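Local coordinates for protein aromatic-amino-acid transaminase TyrB (Burkholderia cenocepacia K56-2Valvano, PDB 4WD2) that probably transfers amino groups between aromatic amino acids and 2-oxo acids, using pyridoxal phosphate as cofactor, at residues A[194-199]-A[351-356]. Sequence-based numbering, arbitrary orientation.
Sequences GVDLDE and KQRGMF
G194 and Q352 bring the two loops together, with their CA atoms 4.6 Å apart. The backbone N of R353 donates to G194 O at 2.7 Å. The same oxygen also receives a CA-H...O contact from Q352. G194 CA in turn lies 3.5 Å from F356 O, an oxygen that R330 NH2 also binds, and packs close to R353 O as well. G194 has a positive phi (75°). A water bridges the backbones: it donates to G194 O and K351 O and accepts from D196 N, the last at 2.8 Å between the water oxygen and D196 N.

The fold is that of a class I and II aminotransferase, whose cofactor is carried as a Schiff base on K254. Segment 194-199 follows strand 182-186 of the mixed eight-stranded sheet and leads into helix 199-211. Segment 351-356 leads from helix 348-351 into strand 356-358 of a separate antiparallel pair. The contact therefore joins the loop after an inner strand of the large-domain sheet to the C-terminal part of the chain.

D196 and R353 form a salt bridge. The guanidinium comes side-on and puts both R353 NE and NH2 on one oxygen, D196 OD2, at 3.1 and 2.9 Å. It meets OD2 from the anti side, somewhat out of the carboxylate plane, with the two flat groups 79° apart. A bend at chi3 (-49°) turns the arginine tip to the carboxylate. The backbone N atoms of C189 and H190, in the same loop as D196, bind OD2 and OD1. OD2 thus takes three donors, and the negative charge is probably stabilised.

Q352 lays CB and CG against the G194 carbonyl. Its NE2 passes 3.8 Å from V195 CG2. The buried amide is satisfied by G163 O at NE2 and T357 OG1 at OE1.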
loop_
_atom_site.group_PDB
_atom_site.type_symbol
_atom_site.label_atom_id
_atom_site.label_comp_id
_atom_site.label_asym_id
_atom_site.label_seq_id
_atom_site.Cartn_x
_atom_site.Cartn_y
_atom_site.Cartn_z
ATOM N N GLY A 194 -6.512 23.493 -13.281
ATOM C CA GLY A 194 -7.551 23.240 -14.263
ATOM C C GLY A 194 -7.143 23.648 -15.672
ATOM O O GLY A 194 -7.932 23.532 -16.611
ATOM N N VAL A 195 -5.909 24.117 -15.838
ATOM C CA VAL A 195 -5.442 24.479 -17.175
ATOM C C VAL A 195 -4.904 23.236 -17.897
ATOM O O VAL A 195 -3.974 22.586 -17.420
ATOM C CB VAL A 195 -4.357 25.579 -17.121
ATOM C CG1 VAL A 195 -3.760 25.819 -18.502
ATOM C CG2 VAL A 195 -4.933 26.880 -16.564
ATOM N N ASP A 196 -5.497 22.915 -19.046
ATOM C CA ASP A 196 -5.102 21.735 -19.825
ATOM C C ASP A 196 -4.537 22.089 -21.198
ATOM O O ASP A 196 -4.895 23.108 -21.784
ATOM C CB ASP A 196 -6.293 20.788 -20.025
ATOM C CG ASP A 196 -6.740 20.113 -18.741
ATOM O OD1 ASP A 196 -6.026 20.230 -17.723
ATOM O OD2 ASP A 196 -7.799 19.444 -18.758
ATOM N N LEU A 197 -3.673 21.226 -21.720
ATOM C CA LEU A 197 -3.253 21.325 -23.114
ATOM C C LEU A 197 -4.404 20.905 -24.016
ATOM O O LEU A 197 -5.214 20.059 -23.627
ATOM C CB LEU A 197 -2.036 20.438 -23.389
ATOM C CG LEU A 197 -0.615 20.915 -23.066
ATOM C CD1 LEU A 197 -0.448 21.219 -21.576
ATOM C CD2 LEU A 197 0.381 19.855 -23.510
ATOM N N ASP A 198 -4.482 21.475 -25.218
ATOM C CA ASP A 198 -5.400 20.931 -26.220
ATOM C C ASP A 198 -4.661 19.865 -27.036
ATOM O O ASP A 198 -3.457 19.687 -26.886
ATOM C CB ASP A 198 -5.990 22.031 -27.125
ATOM C CG ASP A 198 -4.936 22.800 -27.914
ATOM O OD1 ASP A 198 -4.087 22.176 -28.584
ATOM O OD2 ASP A 198 -4.974 24.048 -27.880
ATOM N N GLU A 199 -5.391 19.147 -27.881
ATOM C CA GLU A 199 -4.830 18.008 -28.607
ATOM C C GLU A 199 -3.764 18.391 -29.618
ATOM O O GLU A 199 -2.923 17.567 -29.969
ATOM C CB GLU A 199 -5.946 17.235 -29.299
ATOM C CG GLU A 199 -6.871 16.576 -28.290
ATOM C CD GLU A 199 -7.920 15.696 -28.926
ATOM O OE1 GLU A 199 -8.014 15.677 -30.172
ATOM O OE2 GLU A 199 -8.643 15.018 -28.169
ATOM N N LYS A 351 -13.049 27.840 -19.243
ATOM C CA LYS A 351 -11.927 27.326 -20.035
ATOM C C LYS A 351 -11.138 26.277 -19.261
ATOM O O LYS A 351 -10.678 25.288 -19.825
ATOM C CB LYS A 351 -10.992 28.460 -20.458
ATOM N N GLN A 352 -10.982 26.493 -17.963
ATOM C CA GLN A 352 -10.318 25.503 -17.129
ATOM C C GLN A 352 -11.222 24.284 -16.990
ATOM O O GLN A 352 -12.420 24.354 -17.278
ATOM C CB GLN A 352 -9.950 26.104 -15.771
ATOM C CG GLN A 352 -8.870 27.170 -15.900
ATOM C CD GLN A 352 -8.612 27.914 -14.615
ATOM O OE1 GLN A 352 -9.322 27.728 -13.625
ATOM N NE2 GLN A 352 -7.588 28.763 -14.618
ATOM N N ARG A 353 -10.648 23.155 -16.590
ATOM C CA ARG A 353 -11.385 21.891 -16.626
ATOM C C ARG A 353 -11.110 20.983 -15.431
ATOM O O ARG A 353 -10.058 21.075 -14.797
ATOM C CB ARG A 353 -11.060 21.130 -17.916
ATOM C CG ARG A 353 -11.605 21.772 -19.176
ATOM C CD ARG A 353 -11.626 20.773 -20.316
ATOM N NE ARG A 353 -10.350 20.075 -20.437
ATOM C CZ ARG A 353 -10.131 19.056 -21.260
ATOM N NH1 ARG A 353 -11.107 18.614 -22.045
ATOM N NH2 ARG A 353 -8.935 18.479 -21.302
ATOM N N GLY A 354 -12.061 20.099 -15.141
ATOM C CA GLY A 354 -11.914 19.144 -14.058
ATOM C C GLY A 354 -12.459 19.693 -12.760
ATOM O O GLY A 354 -13.306 20.574 -12.765
ATOM N N MET A 355 -11.961 19.195 -11.636
ATOM C CA MET A 355 -12.520 19.605 -10.354
ATOM C C MET A 355 -11.960 20.915 -9.823
ATOM O O MET A 355 -12.503 21.469 -8.873
ATOM C CB MET A 355 -12.311 18.514 -9.312
ATOM C CG MET A 355 -13.252 17.348 -9.492
ATOM S SD MET A 355 -13.003 16.146 -8.202
ATOM C CE MET A 355 -13.153 14.641 -9.155
ATOM N N PHE A 356 -10.890 21.420 -10.421
ATOM C CA PHE A 356 -10.249 22.602 -9.851
ATOM C C PHE A 356 -10.200 23.782 -10.783
ATOM O O PHE A 356 -10.179 23.633 -12.002
ATOM C CB PHE A 356 -8.829 22.267 -9.405
ATOM C CG PHE A 356 -8.763 21.122 -8.446
ATOM C CD1 PHE A 356 -9.179 21.280 -7.136
ATOM C CD2 PHE A 356 -8.308 19.880 -8.858
ATOM C CE1 PHE A 356 -9.134 20.221 -6.247
ATOM C CE2 PHE A 356 -8.263 18.821 -7.982
ATOM C CZ PHE A 356 -8.676 18.991 -6.668
HETATM O O HOH W 1 -7.896 24.242 -19.781
#